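Local coordinates for protein SSD1 (Saccharomyces cerevisiae S288C, PDB 7AM1), which binds untranslated regions of mRNAs and represses their translation as a non-enzymatic pseudonuclease of the RNase II/RNR family, at residues Y364-A368 and Y495-V499; G373-E377 and T661-R665; Y657-T661 and V672-L676; G761-P765 and F791-E796. All coordinates share one frame; numbering follows the deposited sequence.

Interaction 1: Y364-A368 and Y495-V499; sequences YNIFA and YLSTV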
loop_
_atom_site.group_PDB
_atom_site.type_symbol
_atom_site.label_atom_id
_atom_site.label_comp_id
_atom_site.label_asym_id
_atom_site.label_seq_id
_atom_site.Cartn_x
_atom_site.Cartn_y
_atom_site.Cartn_z
ATOM N N TYR A 364 28.486 21.656 -16.473
ATOM C CA TYR A 364 27.520 20.907 -15.681
ATOM C C TYR A 364 27.955 19.454 -15.627
ATOM O O TYR A 364 28.292 18.865 -16.658
ATOM C CB TYR A 364 26.108 21.020 -16.273
ATOM C CG TYR A 364 25.622 22.444 -16.379
ATOM C CD1 TYR A 364 25.048 23.078 -15.289
ATOM C CD2 TYR A 364 25.749 23.157 -17.561
ATOM C CE1 TYR A 364 24.607 24.378 -15.371
ATOM C CE2 TYR A 364 25.316 24.466 -17.654
ATOM C CZ TYR A 364 24.744 25.069 -16.554
ATOM O OH TYR A 364 24.310 26.372 -16.633
ATOM N N ASN A 365 27.974 18.898 -14.420
ATOM C CA ASN A 365 28.249 17.482 -14.191
ATOM C C ASN A 365 26.925 16.847 -13.777
ATOM O O ASN A 365 26.625 16.699 -12.592
ATOM C CB ASN A 365 29.328 17.283 -13.138
ATOM C CG ASN A 365 29.739 15.828 -12.996
ATOM O OD1 ASN A 365 29.076 14.926 -13.511
ATOM N ND2 ASN A 365 30.841 15.595 -12.296
ATOM N N ILE A 366 26.116 16.506 -14.768
ATOM C CA ILE A 366 24.795 15.937 -14.531
ATOM C C ILE A 366 24.938 14.432 -14.371
ATOM O O ILE A 366 25.543 13.760 -15.216
ATOM C CB ILE A 366 23.835 16.281 -15.680
ATOM C CG1 ILE A 366 23.529 17.778 -15.680
ATOM C CG2 ILE A 366 22.529 15.505 -15.542
ATOM C CD1 ILE A 366 22.923 18.278 -16.968
ATOM N N PHE A 367 24.392 13.894 -13.291
ATOM C CA PHE A 367 24.337 12.450 -13.134
ATOM C C PHE A 367 22.883 12.008 -13.185
ATOM O O PHE A 367 22.028 12.558 -12.481
ATOM C CB PHE A 367 25.027 11.978 -11.844
ATOM C CG PHE A 367 24.567 12.667 -10.591
ATOM C CD1 PHE A 367 25.086 13.896 -10.231
ATOM C CD2 PHE A 367 23.640 12.064 -9.753
ATOM C CE1 PHE A 367 24.673 14.528 -9.073
ATOM C CE2 PHE A 367 23.225 12.692 -8.589
ATOM C CZ PHE A 367 23.743 13.927 -8.252
ATOM N N ALA A 368 22.607 11.045 -14.055
ATOM C CA ALA A 368 21.287 10.448 -14.138
ATOM C C ALA A 368 21.156 9.407 -13.037
ATOM O O ALA A 368 22.117 8.701 -12.722
ATOM C CB ALA A 368 21.073 9.810 -15.508
ATOM N N TYR A 495 31.080 15.833 -3.965
ATOM C CA TYR A 495 29.942 16.280 -4.763
ATOM C C TYR A 495 28.634 15.709 -4.233
ATOM O O TYR A 495 27.670 16.444 -3.983
ATOM C CB TYR A 495 30.201 15.829 -6.207
ATOM C CG TYR A 495 29.269 16.301 -7.296
ATOM C CD1 TYR A 495 28.508 17.449 -7.163
ATOM C CD2 TYR A 495 29.168 15.581 -8.482
ATOM C CE1 TYR A 495 27.665 17.865 -8.184
ATOM C CE2 TYR A 495 28.331 15.986 -9.500
ATOM C CZ TYR A 495 27.581 17.130 -9.347
ATOM O OH TYR A 495 26.743 17.546 -10.356
ATOM N N LEU A 496 28.591 14.392 -4.036
ATOM C CA LEU A 496 27.361 13.742 -3.601
ATOM C C LEU A 496 27.014 14.092 -2.161
ATOM O O LEU A 496 25.830 14.119 -1.802
ATOM C CB LEU A 496 27.500 12.232 -3.769
ATOM C CG LEU A 496 27.624 11.800 -5.230
ATOM C CD1 LEU A 496 27.950 10.321 -5.330
ATOM C CD2 LEU A 496 26.344 12.124 -5.979
ATOM N N SER A 497 28.021 14.361 -1.325
ATOM C CA SER A 497 27.752 14.813 0.035
ATOM C C SER A 497 27.006 16.138 0.040
ATOM O O SER A 497 26.172 16.383 0.919
ATOM C CB SER A 497 29.058 14.946 0.814
ATOM O OG SER A 497 29.766 13.720 0.817
ATOM N N THR A 498 27.299 17.009 -0.925
ATOM C CA THR A 498 26.581 18.272 -1.008
ATOM C C THR A 498 25.128 18.043 -1.395
ATOM O O THR A 498 24.229 18.698 -0.858
ATOM C CB THR A 498 27.260 19.201 -2.008
ATOM O OG1 THR A 498 28.641 19.328 -1.661
ATOM C CG2 THR A 498 26.606 20.572 -1.983
ATOM N N VAL A 499 24.881 17.100 -2.309
ATOM C CA VAL A 499 23.510 16.759 -2.675
ATOM C C VAL A 499 22.740 16.291 -1.450
ATOM O O VAL A 499 21.584 16.680 -1.238
ATOM C CB VAL A 499 23.498 15.689 -3.781
ATOM C CG1 VAL A 499 22.079 15.239 -4.060
ATOM C CG2 VAL A 499 24.139 16.219 -5.049
#

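Interaction 2: G373-E377 and T661-R665; sequences GWVSE and TAPMR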
loop_
_atom_site.group_PDB
_atom_site.type_symbol
_atom_site.label_atom_id
_atom_site.label_comp_id
_atom_site.label_asym_id
_atom_site.label_seq_id
_atom_site.Cartn_x
_atom_site.Cartn_y
_atom_site.Cartn_z
ATOM N N GLY A 373 16.205 -2.334 -12.252
ATOM C CA GLY A 373 15.192 -2.927 -13.096
ATOM C C GLY A 373 14.361 -1.940 -13.878
ATOM O O GLY A 373 13.461 -2.360 -14.618
ATOM N N TRP A 374 14.638 -0.648 -13.750
ATOM C CA TRP A 374 13.829 0.400 -14.349
ATOM C C TRP A 374 14.741 1.331 -15.137
ATOM O O TRP A 374 15.967 1.204 -15.114
ATOM C CB TRP A 374 13.047 1.151 -13.261
ATOM C CG TRP A 374 12.025 2.112 -13.769
ATOM C CD1 TRP A 374 11.947 3.445 -13.495
ATOM C CD2 TRP A 374 10.930 1.815 -14.642
ATOM N NE1 TRP A 374 10.866 3.998 -14.138
ATOM C CE2 TRP A 374 10.227 3.017 -14.852
ATOM C CE3 TRP A 374 10.476 0.647 -15.265
ATOM C CZ2 TRP A 374 9.095 3.088 -15.660
ATOM C CZ3 TRP A 374 9.352 0.717 -16.066
ATOM C CH2 TRP A 374 8.672 1.930 -16.255
ATOM N N VAL A 375 14.127 2.268 -15.856
ATOM C CA VAL A 375 14.860 3.238 -16.661
ATOM C C VAL A 375 15.434 4.330 -15.767
ATOM O O VAL A 375 15.323 4.265 -14.537
ATOM C CB VAL A 375 13.946 3.843 -17.744
ATOM C CG1 VAL A 375 13.404 2.749 -18.648
ATOM C CG2 VAL A 375 12.805 4.624 -17.105
ATOM N N SER A 376 16.086 5.317 -16.378
ATOM C CA SER A 376 16.479 6.551 -15.707
ATOM C C SER A 376 15.612 7.682 -16.243
ATOM O O SER A 376 15.649 7.986 -17.441
ATOM C CB SER A 376 17.958 6.860 -15.932
ATOM O OG SER A 376 18.285 8.147 -15.438
ATOM N N GLU A 377 14.822 8.293 -15.369
ATOM C CA GLU A 377 13.966 9.393 -15.782
ATOM C C GLU A 377 14.241 10.682 -15.023
ATOM O O GLU A 377 13.568 11.687 -15.279
ATOM C CB GLU A 377 12.485 9.003 -15.640
ATOM C CG GLU A 377 12.004 8.642 -14.244
ATOM C CD GLU A 377 10.569 8.127 -14.267
ATOM O OE1 GLU A 377 9.745 8.744 -14.969
ATOM O OE2 GLU A 377 10.259 7.112 -13.603
ATOM N N THR A 661 7.569 14.160 -11.363
ATOM C CA THR A 661 8.923 13.624 -11.427
ATOM C C THR A 661 9.022 12.198 -11.969
ATOM O O THR A 661 10.131 11.653 -12.006
ATOM C CB THR A 661 9.574 13.658 -10.027
ATOM O OG1 THR A 661 8.654 13.152 -9.047
ATOM C CG2 THR A 661 10.004 15.081 -9.642
ATOM N N ALA A 662 7.923 11.572 -12.392
ATOM C CA ALA A 662 7.956 10.172 -12.826
ATOM C C ALA A 662 7.023 9.944 -14.012
ATOM O O ALA A 662 6.133 9.090 -13.971
ATOM C CB ALA A 662 7.605 9.244 -11.661
ATOM N N PRO A 663 7.236 10.670 -15.115
ATOM C CA PRO A 663 6.376 10.481 -16.297
ATOM C C PRO A 663 6.557 9.142 -16.996
ATOM O O PRO A 663 5.686 8.762 -17.790
ATOM C CB PRO A 663 6.789 11.642 -17.212
ATOM C CG PRO A 663 8.236 11.863 -16.859
ATOM C CD PRO A 663 8.283 11.680 -15.358
ATOM N N MET A 664 7.646 8.415 -16.746
ATOM C CA MET A 664 7.820 7.113 -17.374
ATOM C C MET A 664 6.974 6.024 -16.726
ATOM O O MET A 664 6.850 4.940 -17.306
ATOM C CB MET A 664 9.292 6.692 -17.344
ATOM C CG MET A 664 10.228 7.637 -18.084
ATOM S SD MET A 664 9.875 7.739 -19.850
ATOM C CE MET A 664 10.681 6.263 -20.456
ATOM N N ARG A 665 6.394 6.275 -15.546
ATOM C CA ARG A 665 5.585 5.271 -14.866
ATOM C C ARG A 665 4.238 5.775 -14.366
ATOM O O ARG A 665 3.428 4.952 -13.922
ATOM C CB ARG A 665 6.354 4.670 -13.676
ATOM C CG ARG A 665 6.981 5.684 -12.718
ATOM C CD ARG A 665 7.674 4.971 -11.564
ATOM N NE ARG A 665 8.162 5.876 -10.531
ATOM C CZ ARG A 665 7.431 6.319 -9.510
ATOM N NH1 ARG A 665 6.156 5.965 -9.385
ATOM N NH2 ARG A 665 7.978 7.135 -8.617
#

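Interaction 3: Y657-T661 and V672-L676; sequences YTHFT and VHRQL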
loop_
_atom_site.group_PDB
_atom_site.type_symbol
_atom_site.label_atom_id
_atom_site.label_comp_id
_atom_site.label_asym_id
_atom_site.label_seq_id
_atom_site.Cartn_x
_atom_site.Cartn_y
_atom_site.Cartn_z
ATOM N N TYR A 657 0.556 20.162 -3.753
ATOM C CA TYR A 657 1.413 19.111 -4.281
ATOM C C TYR A 657 0.838 18.643 -5.607
ATOM O O TYR A 657 -0.333 18.876 -5.917
ATOM C CB TYR A 657 1.532 17.947 -3.279
ATOM C CG TYR A 657 2.729 17.042 -3.486
ATOM C CD1 TYR A 657 4.025 17.538 -3.363
ATOM C CD2 TYR A 657 2.569 15.684 -3.754
ATOM C CE1 TYR A 657 5.123 16.726 -3.545
ATOM C CE2 TYR A 657 3.669 14.859 -3.932
ATOM C CZ TYR A 657 4.946 15.392 -3.823
ATOM O OH TYR A 657 6.055 14.592 -3.996
ATOM N N THR A 658 1.691 17.992 -6.390
ATOM C CA THR A 658 1.265 17.265 -7.576
ATOM C C THR A 658 2.361 16.268 -7.931
ATOM O O THR A 658 3.345 16.114 -7.199
ATOM C CB THR A 658 0.960 18.198 -8.754
ATOM O OG1 THR A 658 0.337 17.434 -9.798
ATOM C CG2 THR A 658 2.225 18.843 -9.298
ATOM N N HIS A 659 2.196 15.598 -9.069
ATOM C CA HIS A 659 3.139 14.590 -9.531
ATOM C C HIS A 659 3.711 15.001 -10.878
ATOM O O HIS A 659 2.977 15.116 -11.867
ATOM C CB HIS A 659 2.475 13.217 -9.613
ATOM C CG HIS A 659 2.527 12.457 -8.328
ATOM N ND1 HIS A 659 1.956 11.214 -8.178
ATOM C CD2 HIS A 659 3.095 12.758 -7.135
ATOM C CE1 HIS A 659 2.155 10.787 -6.944
ATOM N NE2 HIS A 659 2.850 11.702 -6.292
ATOM N N PHE A 660 5.028 15.200 -10.903
ATOM C CA PHE A 660 5.762 15.686 -12.063
ATOM C C PHE A 660 7.024 14.885 -12.347
ATOM O O PHE A 660 7.464 14.866 -13.503
ATOM C CB PHE A 660 6.113 17.172 -11.847
ATOM C CG PHE A 660 7.230 17.704 -12.713
ATOM C CD1 PHE A 660 6.955 18.305 -13.934
ATOM C CD2 PHE A 660 8.546 17.668 -12.274
ATOM C CE1 PHE A 660 7.978 18.821 -14.719
ATOM C CE2 PHE A 660 9.574 18.182 -13.055
ATOM C CZ PHE A 660 9.288 18.761 -14.278
ATOM N N THR A 661 7.569 14.160 -11.363
ATOM C CA THR A 661 8.923 13.624 -11.427
ATOM C C THR A 661 9.022 12.198 -11.969
ATOM O O THR A 661 10.131 11.653 -12.006
ATOM C CB THR A 661 9.574 13.658 -10.027
ATOM O OG1 THR A 661 8.654 13.152 -9.047
ATOM C CG2 THR A 661 10.004 15.081 -9.642
ATOM N N VAL A 672 0.267 16.761 -16.082
ATOM C CA VAL A 672 0.978 17.844 -15.411
ATOM C C VAL A 672 2.048 18.433 -16.323
ATOM O O VAL A 672 2.240 19.654 -16.367
ATOM C CB VAL A 672 1.577 17.342 -14.084
ATOM C CG1 VAL A 672 2.503 18.394 -13.474
ATOM C CG2 VAL A 672 0.469 16.960 -13.112
ATOM N N HIS A 673 2.772 17.585 -17.055
ATOM C CA HIS A 673 3.798 18.100 -17.956
ATOM C C HIS A 673 3.191 18.982 -19.041
ATOM O O HIS A 673 3.727 20.052 -19.358
ATOM C CB HIS A 673 4.577 16.946 -18.582
ATOM C CG HIS A 673 5.615 16.359 -17.677
ATOM N ND1 HIS A 673 6.769 15.778 -18.153
ATOM C CD2 HIS A 673 5.666 16.251 -16.328
ATOM C CE1 HIS A 673 7.493 15.346 -17.136
ATOM N NE2 HIS A 673 6.845 15.619 -16.018
ATOM N N ARG A 674 2.069 18.556 -19.625
ATOM C CA ARG A 674 1.425 19.375 -20.645
ATOM C C ARG A 674 0.887 20.668 -20.051
ATOM O O ARG A 674 0.936 21.717 -20.705
ATOM C CB ARG A 674 0.316 18.577 -21.329
ATOM C CG ARG A 674 0.844 17.357 -22.075
ATOM C CD ARG A 674 -0.168 16.786 -23.059
ATOM N NE ARG A 674 0.473 15.889 -24.021
ATOM C CZ ARG A 674 0.530 14.563 -23.912
ATOM N NH1 ARG A 674 -0.023 13.942 -22.877
ATOM N NH2 ARG A 674 1.144 13.854 -24.849
ATOM N N GLN A 675 0.406 20.624 -18.808
ATOM C CA GLN A 675 -0.023 21.846 -18.139
ATOM C C GLN A 675 1.153 22.782 -17.885
ATOM O O GLN A 675 1.035 23.999 -18.073
ATOM C CB GLN A 675 -0.729 21.497 -16.830
ATOM C CG GLN A 675 -2.105 20.895 -17.046
ATOM C CD GLN A 675 -2.901 20.730 -15.763
ATOM O OE1 GLN A 675 -2.365 20.860 -14.663
ATOM N NE2 GLN A 675 -4.191 20.430 -15.901
ATOM N N LEU A 676 2.297 22.237 -17.469
ATOM C CA LEU A 676 3.456 23.084 -17.212
ATOM C C LEU A 676 3.950 23.745 -18.493
ATOM O O LEU A 676 4.288 24.935 -18.494
ATOM C CB LEU A 676 4.580 22.271 -16.573
ATOM C CG LEU A 676 5.866 23.054 -16.269
ATOM C CD1 LEU A 676 5.590 24.188 -15.294
ATOM C CD2 LEU A 676 6.947 22.128 -15.743
#

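Interaction 4: G761-P765 and F791-E796; sequences GDQLP and FIPADE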
loop_
_atom_site.group_PDB
_atom_site.type_symbol
_atom_site.label_atom_id
_atom_site.label_comp_id
_atom_site.label_asym_id
_atom_site.label_seq_id
_atom_site.Cartn_x
_atom_site.Cartn_y
_atom_site.Cartn_z
ATOM N N GLY A 761 -6.643 -15.950 21.056
ATOM C CA GLY A 761 -6.675 -16.848 22.197
ATOM C C GLY A 761 -7.292 -18.193 21.863
ATOM O O GLY A 761 -6.861 -19.228 22.378
ATOM N N ASP A 762 -8.306 -18.201 20.997
ATOM C CA ASP A 762 -8.990 -19.439 20.645
ATOM C C ASP A 762 -8.185 -20.311 19.690
ATOM O O ASP A 762 -8.712 -21.309 19.195
ATOM C CB ASP A 762 -10.366 -19.138 20.046
ATOM C CG ASP A 762 -10.287 -18.386 18.734
ATOM O OD1 ASP A 762 -9.187 -18.311 18.147
ATOM O OD2 ASP A 762 -11.336 -17.864 18.295
ATOM N N GLN A 763 -6.939 -19.949 19.396
ATOM C CA GLN A 763 -6.041 -20.822 18.649
ATOM C C GLN A 763 -4.847 -21.241 19.494
ATOM O O GLN A 763 -3.923 -21.884 18.978
ATOM C CB GLN A 763 -5.595 -20.139 17.356
ATOM C CG GLN A 763 -6.742 -20.013 16.358
ATOM C CD GLN A 763 -6.345 -19.314 15.079
ATOM O OE1 GLN A 763 -5.689 -18.272 15.105
ATOM N NE2 GLN A 763 -6.752 -19.880 13.946
ATOM N N LEU A 764 -4.863 -20.924 20.787
ATOM C CA LEU A 764 -3.813 -21.286 21.717
ATOM C C LEU A 764 -4.329 -22.290 22.746
ATOM O O LEU A 764 -5.507 -22.259 23.116
ATOM C CB LEU A 764 -3.287 -20.040 22.441
ATOM C CG LEU A 764 -2.752 -18.929 21.535
ATOM C CD1 LEU A 764 -2.365 -17.699 22.344
ATOM C CD2 LEU A 764 -1.569 -19.437 20.718
ATOM N N PRO A 765 -3.470 -23.194 23.231
ATOM C CA PRO A 765 -3.908 -24.150 24.261
ATOM C C PRO A 765 -4.061 -23.488 25.621
ATOM O O PRO A 765 -3.168 -23.579 26.471
ATOM C CB PRO A 765 -2.790 -25.199 24.266
ATOM C CG PRO A 765 -1.566 -24.419 23.844
ATOM C CD PRO A 765 -2.065 -23.407 22.834
ATOM N N PHE A 791 -0.343 -27.429 18.474
ATOM C CA PHE A 791 -1.689 -27.498 19.025
ATOM C C PHE A 791 -2.731 -27.339 17.926
ATOM O O PHE A 791 -2.634 -26.443 17.084
ATOM C CB PHE A 791 -1.881 -26.422 20.093
ATOM C CG PHE A 791 -3.273 -26.366 20.651
ATOM C CD1 PHE A 791 -3.740 -27.372 21.485
ATOM C CD2 PHE A 791 -4.108 -25.300 20.360
ATOM C CE1 PHE A 791 -5.015 -27.320 22.008
ATOM C CE2 PHE A 791 -5.385 -25.242 20.878
ATOM C CZ PHE A 791 -5.840 -26.253 21.704
ATOM N N ILE A 792 -3.732 -28.211 17.938
ATOM C CA ILE A 792 -4.849 -28.139 17.006
ATOM C C ILE A 792 -6.107 -27.846 17.818
ATOM O O ILE A 792 -6.589 -28.726 18.546
ATOM C CB ILE A 792 -4.999 -29.434 16.195
ATOM C CG1 ILE A 792 -3.774 -29.635 15.298
ATOM C CG2 ILE A 792 -6.288 -29.407 15.380
ATOM C CD1 ILE A 792 -3.620 -31.049 14.779
ATOM N N PRO A 793 -6.664 -26.636 17.745
ATOM C CA PRO A 793 -7.901 -26.355 18.482
ATOM C C PRO A 793 -8.984 -27.357 18.112
ATOM O O PRO A 793 -9.133 -27.733 16.948
ATOM C CB PRO A 793 -8.266 -24.932 18.036
ATOM C CG PRO A 793 -7.005 -24.344 17.571
ATOM C CD PRO A 793 -6.209 -25.465 16.976
ATOM N N ALA A 794 -9.764 -27.765 19.114
ATOM C CA ALA A 794 -10.788 -28.778 18.886
ATOM C C ALA A 794 -11.758 -28.361 17.789
ATOM O O ALA A 794 -12.175 -29.188 16.971
ATOM C CB ALA A 794 -11.543 -29.058 20.187
ATOM N N ASP A 795 -12.132 -27.080 17.754
ATOM C CA ASP A 795 -13.118 -26.622 16.786
ATOM C C ASP A 795 -12.580 -26.568 15.363
ATOM O O ASP A 795 -13.370 -26.356 14.437
ATOM C CB ASP A 795 -13.657 -25.246 17.191
ATOM C CG ASP A 795 -12.586 -24.171 17.192
ATOM O OD1 ASP A 795 -12.017 -23.885 16.121
ATOM O OD2 ASP A 795 -12.329 -23.595 18.267
ATOM N N GLU A 796 -11.278 -26.769 15.161
ATOM C CA GLU A 796 -10.689 -26.724 13.828
ATOM C C GLU A 796 -10.499 -28.103 13.209
ATOM O O GLU A 796 -9.959 -28.199 12.102
ATOM C CB GLU A 796 -9.341 -25.988 13.870
ATOM C CG GLU A 796 -9.471 -24.492 14.075
ATOM C CD GLU A 796 -8.137 -23.763 14.048
ATOM O OE1 GLU A 796 -7.178 -24.271 13.429
ATOM O OE2 GLU A 796 -8.055 -22.671 14.649
#

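Interaction 1: Y364-A368 and Y495-V499
Phe-367 turns the edge of its ring toward the face of Tyr-495 in an offset edge-to-face pair, the centroids 5.6 Å apart and the planes at 84°. This is the tight part of the contact. Leu-496 CD2 lies over one face of the phenyl ring, toward its rim, in a CH-pi contact 4.2 Å from the Phe-367 centroid. Val-499 CG2 arrives at the ring edge, 4.0 Å from Phe-367 CZ. With its CG between backbone N and carbonyl carbon (chi1 52°), Phe-367 leans from the strand toward the first turn of helix 495-510. The other side is looser and partly open to solvent: Asn-365 lies obliquely beside the phenol, its CG 3.8 Å from Tyr-495 CE2. Tyr-495, with CG opposite its backbone N (chi1 -172°), stretches across from the helix until OH reaches the carbonyl O of Asn-365, just ahead of strand 367-370, close to the ring plane. That hydrogen bond is modelled very short, so its exact length is doubtful. The same hydroxyl also bonds Val-382 N of strand 378-384. From the helix the phenol thus reaches the RNB-domain sheet, its hydroxyl finding backbone partners while its ring packs against Phe-367.

Interaction 2: G373-E377 and T661-R665
The indole of Trp-374 meets Met-664 and Glu-377 with its edge: CZ2 comes within 3.3 Å of Met-664 O near the ring plane, while NE1 points at the carboxylate. Val-375 CG2, from the same segment, lies over one indole face toward its rim, and Phe-421 makes an edge-to-face pair with the ring. The guanidinium of Arg-665 has Ala-662 CB above one face and stands nearly perpendicular to the Glu-377 carboxylate, the planes 84° apart. Between these flat groups the carboxylate is gripped at both oxygens. OE1 accepts Met-664 N at 2.8 Å (N-H...O 159°) on its syn side; OE2 takes Trp-374 NE1 at 3.2 Å, the donor sitting well above the carboxylate plane. Glu-377 CG lies between backbone N and carbonyl carbon (chi1 61°), and the extended chain beyond it slides antiparallel past Met-664, whose CG is 3.6 Å from Glu-377 CB. The salt bridge from OE2 to Arg-665 NE is long, 3.9 Å; the firmer ionic partner of Arg-665 is Asp-530, through NH2. These buried donors would probably favour the ionised form of Glu-377. Arg-665 N closes a turn onto Ala-662 O, and Ala-662 N is held by Asp-669. The TAPMR sequence of 661-665 matches the core of the RNase II family signature, and the contact ties it to the loop between strands 367-370 and 378-384 of the RNB domain.

Interaction 3: Y657-T661 and V672-L676
Phe-660 meets three residues of one helix face as its side chain is followed outward. CB lies 4.1 Å from Val-672 CG1, which sits near the plane of the ring at its edge. CG is already close to the His-673 imidazole, and CD1 comes closer still, 3.4 Å from His-673 NE2. CE1 then touches Leu-676 CD2 at 3.6 Å, one helical turn beyond Val-672. The course follows from chi1, 161°, which turns CG away from the backbone N and carries the ring toward the helix. The rings of Phe-660 and His-673 are tilted against each other, the planes at 41° and the centroids 4.6 Å apart.

The imidazole is fixed by a second hold on the same residue. Its NE2 donates to Phe-660 O at 2.7 Å, nearly straight (170°), meeting a lone pair in the carbonyl plane and lying in line with the imidazole plane. As the donor, NE2 carries a proton.

Farther back, Val-672 CG2 and Thr-658 OG1 reach toward each other tip to tip, 3.4 Å apart, although that hydroxyl is bonded to Leu-573 O. All the touching residues are buried. Within the RNB domain, helix 668-681 thereby holds the loop that precedes it, while helix 544-568 packs on Phe-660 through Val-560 and strands 446-456 and 573-576 contribute Leu-449 and Leu-573.

Interaction 4: G761-P765 and F791-E796
Pro-765 and Phe-791 make the apolar part of the contact. Pro-765 CB lies over the centre of the phenyl ring, 3.7 Å from its centroid and 14° off the normal, a clear CH-pi contact. Pro-793 N, of the ring's own segment, lies above the opposite face, toward its rim. At the ring edge, CD2 of Phe-791 approaches Gln-763 O in the ring plane at 3.7 Å. The torsion chi1 of 176° swings the ring away from its own backbone N and over the 761-765 loop. Van der Waals contact continues with Pro-793 CG, 3.8 Å from Gln-763 CA.

Both segments are short 3-10 turns with loop, lying in the C-terminal OB-like domain of the DIS3L2 type: 761-765 joins strand 755-760 to strand 766-772, whereas the other segment comes after strand 777-782.

Polar contact is made at the far end. Gln-763 NE2 donates to Glu-796 OE2, which lies close to the amide plane, at 3.2 Å and 161°, on the syn side of the carboxylate, the two side chains crossing at about a right angle.

The countercharges to the acids of both segments come from elsewhere in the chain. Glu-796 pairs with Arg-803 and with Lys-178 of helix 175-186, Asp-762 with Arg-173 and Asp-795 with Lys-178, its OD2 hydrogen-bonded to Gln-172; this probably offsets the like charges of three acids lying near one another.

How the interactions relate
Interactions 1, 2 and 3 lie in the RNB domain, and interaction 4 in the C-terminal OB-like domain, about 49 Å from interaction 2 between centres. Interactions 2 and 3 share Thr-661 and touch where Pro-663 packs on His-673, so that one signature loop is held by a strand-connecting loop and by the helix that follows. Interaction 1 touches interaction 2 through Ala-368 and Ser-376, but lies farther out and is only partly buried. Interactions 2, 3 and 4 are buried, with differing chemistry: a carboxylate gripped inside the RNB domain, a bond from a helix histidine to a loop carbonyl, and proline-aromatic packing beside acids paired with basic residues.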